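Local atomic coordinates of ferrous iron uptake transporter protein B (PDB entry 3TAH), a protein that probably drives GTP-dependent uptake of ferrous iron across the cell membrane, the part described here being its cytosolic nucleotide-binding G domain with an attached helical domain. Residues P12-T17 / L85-A90; H26-G31 / E39-L44; N96-T101 / N247-F252; P109-L114 / D152-K157. The protein carries 1 engineered substitution. All coordinates share one frame; numbering follows the deposited sequence.

How the contacts relate
Contacts 1, 2 and 4 belong to the G domain and share its mixed beta sheet, whereas contact 3 joins that domain to the helical one. Contact 2, the hairpin of strands 28-32 and 39-45, is nested within the loop closed by contact 1, their centres about 17 Å apart. Contact 1 lies about 12 Å from contact 4, centre to centre, through neighbouring strands 83-89 and 110-115. Helix 93-105 comes between these strands in the chain and carries one half of contact 3. Contact 4 is nested inside the loop that contact 3 closes. Contacts 2 and 3, about 30 Å apart between centres, flank the chain's centre, so the nucleotide-binding core lies between sheet edge and helical domain.

Contact 1. Residues P12-T17 / L85-A90; sequences PASGKT and LNVVDA. Engineered in segment 12-17: Ala13 (natural residue Asn). With BGO (3'-O-(N-methylanthraniloyl)guanosine-5'-diphosphate), chain C.
Val87 lays its CG1 methyl over the Ser14 turn of the P-loop (Walker A), the phosphate-binding loop between strand 4-10 and helix 16-24. With chi1 at -179°, CG1 is the branch anti to the backbone N, and it meets both Ser14 O and Ser14 OG at 3.6 Å. A branched apolar residue suits this buried strand position, since it fills the underside of the loop while making no polar demand. The two serine oxygens find their partners elsewhere: OG bonds to Asn11 O, and the carbonyl accepts from Asn115 ND2.

The loop's other side grips the diphosphate of the bound methylanthraniloyl-GDP. Its amides turn inward, Lys16 N reaching O1B of the nucleotide at 3.0 Å and Gly15 N reaching the bridging O3A at 3.1 Å. The amide of Ala13, an engineered residue that is Asn in the natural protein, donates to O3B at 2.9 Å. Gly15, the N-cap of the helix, has phi 99°, where a beta carbon would press on the preceding carbonyl and also on the guanine N7. The Lys16 chain bends at chi3 and chi4, and its NZ goes to Asp55 and Leu56 O. Thr17, a magnesium ligand in other structures of this protein, holds one terminal phosphate oxygen twice: O2B takes a bond from Thr17 N at 2.6 Å and a short one from Thr17 OG1 at 2.5 Å.

Contact 2. Residues H26-G31 / E39-L44; sequences HNQRVG and ERKSGL
Gly31 and Arg40 form one hydrogen-bonded antiparallel pair: Gly31 N donates to Arg40 O over 2.7 Å, and Arg40 N returns a bond of 2.8 Å to Gly31 O. Two residues along, Arg29 N gives Ser42 O a nearly straight bond of 2.8 Å (168° at the hydrogen), answered by Ser42 N to Arg29 O at 3.0 Å. Between these pairs the backbones also meet through CA-H...O contacts, such as Lys41 CA to Arg29 O at 3.3 Å.

Water extends the polar network on both faces. Arg29 bends at chi3 (50°), bringing its guanidinium over Ser42, whose OG lies 3.4 Å above the plane and off toward the rim. The angle there is too poor for a direct bond, and a water held by OG makes only a weak link to Arg29 NH2. On the other face a second water accepts from Lys41 NZ and donates to Gln28 OE1. There the lysine's long methylene chain serves as packing surface: its CG lies alongside Val30 CG2 at 3.9 Å, while its CD meets Gln28 OE1 at 3.7 Å. Val30 CG1 rests on Glu39 CG.

Beyond the pair, Lys41 touches Asp55 on strand 51-55. The whole is a two-stranded beta hairpin at the sheet edge; the loop it closes carries Thr37, which binds magnesium in another structure of this protein, though not here, as the switch region following the P-loop helix does in GTPases.

Contact 3. Residues N96-T101 / N247-F252; sequences NLYLTT and NERYAF
Helices 93-105 and 241-259 pass each other steeply, at 111° between the axes of the two short segments, which come within 9.6 Å. The closest pair of alpha carbons is that of Tyr98 and Arg249. The crossing joins the G domain, with its P-loop NTPase fold, to the FeoB cytosolic helical domain, and large side chains fill the space between the backbones.

Tyr98, whose chi1 of -174° swings the ring out opposite the backbone N, is met by two neighbours in sequence. Arg249 lays CD over one ring face, 4.1 Å from the centroid of Tyr98, in a CH-pi contact. Tyr250 presents a face to Tyr98 CD1, which approaches its CZ to 3.3 Å; the ring planes are 25° apart but displaced, so little of one ring lies over the other. Farther along, Thr101 CG2 packs on Phe252 CD2 at 3.9 Å, a methyl suited to this buried spot.

The hydroxyl of Thr101 is used twice. It donates to Tyr98 O one helical turn back, which fixes its rotation, and accepts from Arg249 NH1 over 3.0 Å, tilted somewhat out of the guanidinium plane. NH1 also forms a salt bridge with Glu105, so arginine can hold two groups of the opposing helix through a single nitrogen. A water completes the arrangement, accepting from Arg249 NE at 2.9 Å and bonded to Tyr98 OH at 2.7 Å.

Contact 4. Residues P109-L114 / D152-K157; sequences PVTIAL and DQVVKK
Helix 151-159 packs against the central sheet of the alpha/beta G domain, and this contact is where it meets strand 110-115. Helix and strand segments run almost antiparallel, 172° apart, with their axes 8.6 Å from each other at closest approach. The side chains meet through carbon atoms, with one methyl also resting on a backbone carbonyl.

Val154 and Thr111 carry the contact almost equally. The CG2 methyl of Val154 fits against the strand backbone, lying 3.7 Å from Ile112 O and 3.8 Å from Ala113 CA. Alanine suits this place because its single methyl leaves the strand surface low: Ala113 CB touches the same Val154 CG2 at 3.9 Å, with CG1 only slightly farther off. Thr111, two residues before Ala113, faces the helix as well. Its side chain and that of Val154 run past one another head to tail, and the methyl Thr111 CG2 reaches Val154 CG2 at 3.8 Å. That methyl also touches Lys157 CG at 3.8 Å, the lysine chain lying crosswise to the threonine. Threonine's gamma methyl thus sits between a valine and the greasy base of a lysine. Lys157 then folds at chi2 (55°) and chi3 (64°), which carries its amino end away from the strand on the exposed side of the helix.

Val154 also touches Leu85 of strand 83-89 and Val141 of strand 140-142. Ile112 points away from helix 151-159 and packs on Thr100 of helix 93-105, so helices lie over both faces of strand 110-115.

Contact 1. Residues P12-T17 / L85-A90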
# COMPACT_ATOMS: atom_id res chain seq x y z
N PRO A 12 0.12 12.68 1.02
CA PRO A 12 -0.08 14.08 0.66
C PRO A 12 1.20 14.70 0.13
O PRO A 12 2.29 14.40 0.63
CB PRO A 12 -0.46 14.72 2.00
CG PRO A 12 -1.12 13.62 2.74
CD PRO A 12 -0.34 12.40 2.39
N ALA A 13 1.04 15.56 -0.87
CA ALA A 13 2.15 16.30 -1.47
C ALA A 13 3.19 15.41 -2.14
O ALA A 13 4.35 15.77 -2.24
CB ALA A 13 2.82 17.24 -0.42
N SER A 14 2.78 14.22 -2.58
CA SER A 14 3.68 13.32 -3.28
C SER A 14 3.63 13.55 -4.79
O SER A 14 4.45 13.01 -5.52
CB SER A 14 3.34 11.86 -2.96
OG SER A 14 2.05 11.51 -3.40
N GLY A 15 2.66 14.34 -5.23
CA GLY A 15 2.42 14.58 -6.66
C GLY A 15 1.30 13.73 -7.22
O GLY A 15 1.17 13.60 -8.44
N LYS A 16 0.46 13.16 -6.34
CA LYS A 16 -0.60 12.27 -6.79
C LYS A 16 -1.63 13.02 -7.66
O LYS A 16 -2.00 12.52 -8.71
CB LYS A 16 -1.27 11.57 -5.60
CG LYS A 16 -2.48 10.72 -6.00
CD LYS A 16 -2.99 9.88 -4.85
CE LYS A 16 -3.60 10.71 -3.75
NZ LYS A 16 -4.84 11.42 -4.20
N THR A 17 -2.07 14.20 -7.21
CA THR A 17 -3.02 14.99 -7.99
C THR A 17 -2.43 15.41 -9.33
O THR A 17 -3.11 15.33 -10.36
CB THR A 17 -3.47 16.28 -7.25
OG1 THR A 17 -4.07 15.93 -6.00
CG2 THR A 17 -4.48 17.05 -8.08
N LEU A 85 -1.49 1.76 -8.04
CA LEU A 85 -0.42 2.62 -8.56
C LEU A 85 -0.07 3.58 -7.42
O LEU A 85 -0.84 4.49 -7.08
CB LEU A 85 -0.85 3.36 -9.83
CG LEU A 85 0.19 4.27 -10.49
CD1 LEU A 85 1.53 3.60 -10.75
CD2 LEU A 85 -0.39 4.81 -11.80
N ASN A 86 1.08 3.32 -6.82
CA ASN A 86 1.52 3.98 -5.59
C ASN A 86 2.46 5.11 -5.98
O ASN A 86 3.56 4.85 -6.49
CB ASN A 86 2.18 2.92 -4.68
CG ASN A 86 2.77 3.48 -3.39
OD1 ASN A 86 3.69 2.89 -2.81
ND2 ASN A 86 2.24 4.61 -2.92
N VAL A 87 2.02 6.35 -5.75
CA VAL A 87 2.84 7.55 -6.02
C VAL A 87 3.72 7.80 -4.79
O VAL A 87 3.21 7.99 -3.68
CB VAL A 87 1.96 8.79 -6.33
CG1 VAL A 87 2.82 10.03 -6.61
CG2 VAL A 87 1.03 8.50 -7.49
N VAL A 88 5.03 7.77 -5.01
CA VAL A 88 6.04 7.92 -3.97
C VAL A 88 6.95 9.11 -4.28
O VAL A 88 7.49 9.21 -5.39
CB VAL A 88 6.88 6.62 -3.86
CG1 VAL A 88 8.15 6.79 -3.00
CG2 VAL A 88 6.00 5.48 -3.33
N ASP A 89 7.12 9.99 -3.30
CA ASP A 89 8.02 11.13 -3.36
C ASP A 89 9.47 10.68 -3.19
O ASP A 89 9.93 10.39 -2.06
CB ASP A 89 7.65 12.13 -2.26
CG ASP A 89 8.52 13.37 -2.26
OD1 ASP A 89 9.44 13.51 -3.08
OD2 ASP A 89 8.28 14.23 -1.40
N ALA A 90 10.20 10.66 -4.31
CA ALA A 90 11.60 10.23 -4.33
C ALA A 90 12.50 11.01 -3.37
O ALA A 90 13.48 10.45 -2.89
CB ALA A 90 12.17 10.32 -5.72
C' BGO C . 2.83 23.14 -6.31
N1 BGO C . 8.31 17.24 -9.79
C2 BGO C . 8.31 18.53 -9.23
N2 BGO C . 9.40 19.29 -9.32
N3 BGO C . 7.22 18.99 -8.60
C4 BGO C . 6.12 18.20 -8.52
C5 BGO C . 6.06 16.91 -9.06
C6 BGO C . 7.19 16.41 -9.72
O6 BGO C . 7.21 15.28 -10.22
N7 BGO C . 4.84 16.44 -8.80
C8 BGO C . 4.15 17.36 -8.13
N9 BGO C . 4.94 18.43 -7.98
PA BGO C . 0.38 17.51 -5.67
PB BGO C . -0.79 15.49 -3.91
C1' BGO C . 3.54 24.49 -6.10
O1' BGO C . 1.73 23.08 -6.84
O1A BGO C . 0.05 16.84 -6.93
C1B BGO C . 4.71 19.67 -7.31
O1B BGO C . -0.17 14.20 -3.61
C2' BGO C . 3.06 25.66 -6.71
N2' BGO C . 1.98 25.67 -7.49
O2' BGO C . 3.29 21.13 -8.51
O2A BGO C . -0.49 18.62 -5.17
C2B BGO C . 3.40 20.28 -7.38
O2B BGO C . -1.84 15.46 -4.92
C3' BGO C . 3.75 26.85 -6.48
O3' BGO C . 3.42 22.03 -5.94
O3A BGO C . 0.45 16.42 -4.46
C3B BGO C . 2.67 20.84 -6.24
O3B BGO C . -1.17 16.26 -2.69
C4' BGO C . 4.88 26.88 -5.69
O4' BGO C . 4.61 19.33 -5.88
C4B BGO C . 3.37 19.93 -5.23
C5' BGO C . 5.36 25.73 -5.09
O5' BGO C . 1.89 18.05 -5.76
C5B BGO C . 2.52 18.77 -4.68
C6' BGO C . 4.68 24.52 -5.30
CM' BGO C . 1.17 26.88 -7.73

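Contact 2. Residues H26-G31 / E39-L44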
# COMPACT_ATOMS: atom_id res chain seq x y z
N HIS A 26 -8.60 16.55 -18.48
CA HIS A 26 -9.76 17.25 -17.91
C HIS A 26 -11.01 16.37 -17.73
O HIS A 26 -11.99 16.84 -17.16
CB HIS A 26 -10.10 18.49 -18.74
CG HIS A 26 -8.94 19.43 -18.92
ND1 HIS A 26 -8.68 20.47 -18.06
CD2 HIS A 26 -7.97 19.48 -19.87
CE1 HIS A 26 -7.60 21.12 -18.46
NE2 HIS A 26 -7.15 20.53 -19.56
N ASN A 27 -10.97 15.12 -18.20
CA ASN A 27 -12.11 14.18 -18.07
C ASN A 27 -12.15 13.43 -16.74
O ASN A 27 -11.67 12.29 -16.66
CB ASN A 27 -12.11 13.13 -19.19
CG ASN A 27 -12.78 13.61 -20.46
OD1 ASN A 27 -13.80 14.30 -20.42
ND2 ASN A 27 -12.23 13.21 -21.60
N GLN A 28 -12.73 14.05 -15.71
CA GLN A 28 -12.87 13.41 -14.41
C GLN A 28 -14.30 13.44 -13.88
O GLN A 28 -15.13 14.23 -14.33
CB GLN A 28 -11.93 14.07 -13.39
CG GLN A 28 -12.18 15.54 -13.15
CD GLN A 28 -11.33 16.09 -12.03
OE1 GLN A 28 -10.13 15.82 -11.98
NE2 GLN A 28 -11.94 16.86 -11.13
N ARG A 29 -14.56 12.56 -12.92
CA ARG A 29 -15.84 12.43 -12.25
C ARG A 29 -15.59 12.62 -10.76
O ARG A 29 -14.74 11.93 -10.20
CB ARG A 29 -16.43 11.06 -12.56
CG ARG A 29 -17.74 10.77 -11.92
CD ARG A 29 -18.51 9.76 -12.74
NE ARG A 29 -17.73 8.58 -13.10
CZ ARG A 29 -17.60 7.47 -12.35
NH1 ARG A 29 -18.19 7.35 -11.16
NH2 ARG A 29 -16.87 6.47 -12.81
N VAL A 30 -16.32 13.54 -10.12
CA VAL A 30 -16.13 13.86 -8.71
C VAL A 30 -17.44 13.76 -7.92
O VAL A 30 -18.49 14.21 -8.37
CB VAL A 30 -15.53 15.28 -8.52
CG1 VAL A 30 -15.33 15.60 -7.05
CG2 VAL A 30 -14.21 15.39 -9.25
N GLY A 31 -17.35 13.16 -6.74
CA GLY A 31 -18.49 13.03 -5.82
C GLY A 31 -17.97 12.82 -4.41
O GLY A 31 -16.91 13.33 -4.06
N GLU A 39 -14.01 13.19 -0.61
CA GLU A 39 -14.15 13.25 -2.06
C GLU A 39 -13.90 11.89 -2.70
O GLU A 39 -12.96 11.18 -2.33
CB GLU A 39 -13.16 14.27 -2.66
CG GLU A 39 -13.02 14.23 -4.18
CD GLU A 39 -11.89 15.12 -4.65
OE1 GLU A 39 -12.15 16.34 -4.80
OE2 GLU A 39 -10.77 14.61 -4.87
N ARG A 40 -14.76 11.53 -3.65
CA ARG A 40 -14.56 10.36 -4.49
C ARG A 40 -14.33 10.85 -5.90
O ARG A 40 -15.22 11.48 -6.49
CB ARG A 40 -15.78 9.45 -4.45
CG ARG A 40 -15.67 8.17 -5.25
CD ARG A 40 -16.96 7.40 -5.07
NE ARG A 40 -16.92 6.05 -5.62
CZ ARG A 40 -17.93 5.18 -5.56
NH1 ARG A 40 -19.09 5.51 -4.98
NH2 ARG A 40 -17.79 3.97 -6.09
N LYS A 41 -13.14 10.58 -6.44
CA LYS A 41 -12.76 11.08 -7.75
C LYS A 41 -12.15 9.97 -8.59
O LYS A 41 -11.31 9.21 -8.11
CB LYS A 41 -11.75 12.21 -7.62
CG LYS A 41 -11.32 12.84 -8.96
CD LYS A 41 -10.54 14.13 -8.75
CE LYS A 41 -9.22 13.90 -8.01
NZ LYS A 41 -8.39 15.15 -7.96
N SER A 42 -12.57 9.91 -9.84
CA SER A 42 -12.02 8.97 -10.80
C SER A 42 -11.99 9.59 -12.18
O SER A 42 -12.64 10.61 -12.43
CB SER A 42 -12.85 7.69 -10.82
OG SER A 42 -14.17 7.97 -11.29
N GLY A 43 -11.23 8.94 -13.05
CA GLY A 43 -11.11 9.34 -14.46
C GLY A 43 -10.55 8.23 -15.30
O GLY A 43 -9.80 7.38 -14.80
N LEU A 44 -10.91 8.21 -16.58
CA LEU A 44 -10.36 7.25 -17.53
C LEU A 44 -8.98 7.70 -17.98
O LEU A 44 -8.72 8.91 -18.07
CB LEU A 44 -11.29 7.08 -18.73
CG LEU A 44 -12.71 6.57 -18.40
CD1 LEU A 44 -13.52 6.38 -19.70
CD2 LEU A 44 -12.68 5.28 -17.58
O HOH W 1 -12.76 10.08 -17.65
O HOH W 2 -8.21 16.53 -10.23
O HOH W 3 -14.13 7.71 -13.96

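Contact 3. Residues N96-T101 / N247-F252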
# COMPACT_ATOMS: atom_id res chain seq x y z
N ASN A 96 7.77 7.86 2.71
CA ASN A 96 6.73 7.46 1.75
C ASN A 96 6.52 5.94 1.67
O ASN A 96 5.40 5.48 1.46
CB ASN A 96 7.02 8.00 0.35
CG ASN A 96 6.66 9.47 0.20
OD1 ASN A 96 5.82 9.83 -0.65
ND2 ASN A 96 7.28 10.33 0.99
N LEU A 97 7.60 5.16 1.83
CA LEU A 97 7.51 3.69 1.73
C LEU A 97 6.81 3.05 2.93
O LEU A 97 6.46 1.87 2.88
CB LEU A 97 8.88 3.04 1.50
CG LEU A 97 9.58 3.35 0.17
CD1 LEU A 97 10.98 2.80 0.20
CD2 LEU A 97 8.79 2.80 -1.06
N TYR A 98 6.61 3.80 4.01
CA TYR A 98 5.85 3.29 5.15
C TYR A 98 4.47 2.83 4.70
O TYR A 98 4.05 1.70 4.95
CB TYR A 98 5.78 4.36 6.24
CG TYR A 98 5.14 3.89 7.52
CD1 TYR A 98 5.89 3.21 8.48
CD2 TYR A 98 3.81 4.15 7.78
CE1 TYR A 98 5.32 2.79 9.65
CE2 TYR A 98 3.23 3.73 8.96
CZ TYR A 98 3.99 3.05 9.88
OH TYR A 98 3.42 2.63 11.04
N LEU A 99 3.77 3.71 4.00
CA LEU A 99 2.49 3.36 3.40
C LEU A 99 2.64 2.20 2.39
O LEU A 99 1.84 1.28 2.37
CB LEU A 99 1.87 4.57 2.69
CG LEU A 99 0.52 4.35 1.98
CD1 LEU A 99 -0.60 3.97 2.96
CD2 LEU A 99 0.15 5.58 1.18
N THR A 100 3.68 2.26 1.55
CA THR A 100 3.89 1.27 0.51
C THR A 100 3.87 -0.15 1.08
O THR A 100 3.24 -1.05 0.51
CB THR A 100 5.23 1.53 -0.21
OG1 THR A 100 5.25 2.88 -0.71
CG2 THR A 100 5.43 0.52 -1.33
N THR A 101 4.54 -0.35 2.22
CA THR A 101 4.59 -1.69 2.82
C THR A 101 3.18 -2.21 3.13
O THR A 101 2.87 -3.38 2.93
CB THR A 101 5.50 -1.75 4.08
OG1 THR A 101 4.98 -0.91 5.12
CG2 THR A 101 6.96 -1.37 3.76
N ASN A 247 8.33 -0.45 14.01
CA ASN A 247 9.79 -0.62 13.95
C ASN A 247 10.19 -1.57 12.84
O ASN A 247 11.17 -1.31 12.13
CB ASN A 247 10.34 -1.10 15.31
CG ASN A 247 10.19 -0.06 16.41
OD1 ASN A 247 10.03 1.13 16.14
ND2 ASN A 247 10.24 -0.51 17.67
N GLU A 248 9.44 -2.68 12.68
CA GLU A 248 9.73 -3.65 11.62
C GLU A 248 9.52 -3.06 10.23
O GLU A 248 10.33 -3.33 9.34
CB GLU A 248 8.93 -4.96 11.78
CG GLU A 248 9.38 -5.82 12.95
CD GLU A 248 10.85 -6.21 12.89
OE1 GLU A 248 11.34 -6.60 11.83
OE2 GLU A 248 11.51 -6.12 13.93
N ARG A 249 8.47 -2.26 10.02
CA ARG A 249 8.27 -1.58 8.73
C ARG A 249 9.47 -0.70 8.38
O ARG A 249 10.04 -0.81 7.31
CB ARG A 249 6.98 -0.75 8.70
CG ARG A 249 5.70 -1.54 8.79
CD ARG A 249 4.45 -0.66 8.59
NE ARG A 249 3.24 -1.45 8.86
CZ ARG A 249 2.75 -2.38 8.05
NH1 ARG A 249 3.34 -2.65 6.89
NH2 ARG A 249 1.66 -3.06 8.40
N TYR A 250 9.86 0.19 9.29
CA TYR A 250 11.02 1.05 9.06
C TYR A 250 12.33 0.30 8.91
O TYR A 250 13.15 0.69 8.08
CB TYR A 250 11.13 2.16 10.13
CG TYR A 250 10.11 3.25 9.94
CD1 TYR A 250 10.10 4.04 8.79
CD2 TYR A 250 9.14 3.52 10.91
CE1 TYR A 250 9.15 5.04 8.61
CE2 TYR A 250 8.20 4.52 10.74
CZ TYR A 250 8.20 5.28 9.58
OH TYR A 250 7.27 6.28 9.40
N ALA A 251 12.53 -0.79 9.65
CA ALA A 251 13.75 -1.59 9.48
C ALA A 251 13.84 -2.18 8.07
O ALA A 251 14.89 -2.10 7.41
CB ALA A 251 13.86 -2.66 10.57
N PHE A 252 12.73 -2.75 7.60
CA PHE A 252 12.64 -3.29 6.24
C PHE A 252 12.96 -2.22 5.21
O PHE A 252 13.77 -2.43 4.29
CB PHE A 252 11.24 -3.85 5.99
CG PHE A 252 10.99 -4.19 4.55
CD1 PHE A 252 11.43 -5.41 4.02
CD2 PHE A 252 10.30 -3.31 3.73
CE1 PHE A 252 11.21 -5.71 2.69
CE2 PHE A 252 10.07 -3.62 2.40
CZ PHE A 252 10.52 -4.82 1.88
O HOH W 4 2.81 0.02 11.27

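Contact 4. Residues P109-L114 / D152-K157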
# COMPACT_ATOMS: atom_id res chain seq x y z
N PRO A 109 -1.63 -6.21 -6.39
CA PRO A 109 -0.26 -5.88 -6.84
C PRO A 109 0.02 -4.40 -6.98
O PRO A 109 -0.79 -3.68 -7.58
CB PRO A 109 -0.16 -6.59 -8.19
CG PRO A 109 -1.01 -7.77 -7.98
CD PRO A 109 -2.21 -7.25 -7.27
N VAL A 110 1.14 -3.98 -6.42
CA VAL A 110 1.57 -2.59 -6.39
C VAL A 110 2.58 -2.31 -7.49
O VAL A 110 3.47 -3.13 -7.74
CB VAL A 110 2.18 -2.26 -5.00
CG1 VAL A 110 2.90 -0.92 -5.01
CG2 VAL A 110 1.08 -2.31 -3.93
N THR A 111 2.42 -1.16 -8.16
CA THR A 111 3.39 -0.59 -9.09
C THR A 111 3.70 0.82 -8.55
O THR A 111 2.78 1.55 -8.19
CB THR A 111 2.83 -0.49 -10.52
OG1 THR A 111 2.62 -1.81 -11.04
CG2 THR A 111 3.78 0.29 -11.43
N ILE A 112 4.97 1.20 -8.47
CA ILE A 112 5.35 2.50 -7.88
C ILE A 112 5.70 3.51 -8.96
O ILE A 112 6.51 3.20 -9.83
CB ILE A 112 6.54 2.36 -6.90
CG1 ILE A 112 6.14 1.61 -5.63
CG2 ILE A 112 7.10 3.75 -6.54
CD1 ILE A 112 7.34 1.32 -4.67
N ALA A 113 5.09 4.71 -8.90
CA ALA A 113 5.54 5.87 -9.67
C ALA A 113 6.46 6.59 -8.69
O ALA A 113 6.00 7.18 -7.72
CB ALA A 113 4.37 6.78 -10.10
N LEU A 114 7.76 6.52 -8.96
CA LEU A 114 8.77 7.12 -8.11
C LEU A 114 8.87 8.54 -8.64
O LEU A 114 9.68 8.82 -9.54
CB LEU A 114 10.09 6.34 -8.21
CG LEU A 114 11.26 6.88 -7.39
CD1 LEU A 114 10.94 6.76 -5.90
CD2 LEU A 114 12.58 6.17 -7.69
N ASP A 152 3.26 7.68 -18.96
CA ASP A 152 2.62 6.64 -19.77
C ASP A 152 3.21 5.26 -19.46
O ASP A 152 2.51 4.24 -19.47
CB ASP A 152 2.77 6.92 -21.28
CG ASP A 152 2.12 8.23 -21.71
OD1 ASP A 152 1.20 8.74 -21.03
OD2 ASP A 152 2.56 8.77 -22.75
N GLN A 153 4.51 5.26 -19.19
CA GLN A 153 5.27 4.06 -18.83
C GLN A 153 4.78 3.42 -17.52
O GLN A 153 4.58 2.20 -17.47
CB GLN A 153 6.76 4.37 -18.72
CG GLN A 153 7.42 4.82 -20.04
CD GLN A 153 7.48 6.33 -20.21
OE1 GLN A 153 6.53 7.06 -19.90
NE2 GLN A 153 8.61 6.81 -20.72
N VAL A 154 4.56 4.23 -16.49
CA VAL A 154 4.10 3.69 -15.20
C VAL A 154 2.65 3.20 -15.33
O VAL A 154 2.31 2.14 -14.78
CB VAL A 154 4.31 4.67 -14.00
CG1 VAL A 154 3.27 5.81 -13.97
CG2 VAL A 154 4.32 3.89 -12.67
N VAL A 155 1.82 3.94 -16.06
CA VAL A 155 0.42 3.52 -16.27
C VAL A 155 0.37 2.17 -16.99
O VAL A 155 -0.40 1.28 -16.60
CB VAL A 155 -0.43 4.61 -16.98
CG1 VAL A 155 -1.79 4.05 -17.44
CG2 VAL A 155 -0.63 5.80 -16.07
N LYS A 156 1.21 1.99 -18.02
CA LYS A 156 1.30 0.71 -18.74
C LYS A 156 1.72 -0.46 -17.85
O LYS A 156 1.15 -1.57 -17.92
CB LYS A 156 2.30 0.82 -19.90
CG LYS A 156 2.36 -0.42 -20.81
CD LYS A 156 3.25 -0.19 -22.03
CE LYS A 156 3.35 -1.45 -22.88
NZ LYS A 156 4.32 -1.27 -24.01
N LYS A 157 2.72 -0.22 -17.01
CA LYS A 157 3.21 -1.21 -16.08
C LYS A 157 2.12 -1.61 -15.09
O LYS A 157 1.85 -2.81 -14.90
CB LYS A 157 4.44 -0.68 -15.34
CG LYS A 157 5.13 -1.65 -14.38
CD LYS A 157 5.52 -2.97 -15.02
CE LYS A 157 6.56 -2.79 -16.12
NZ LYS A 157 7.09 -4.11 -16.57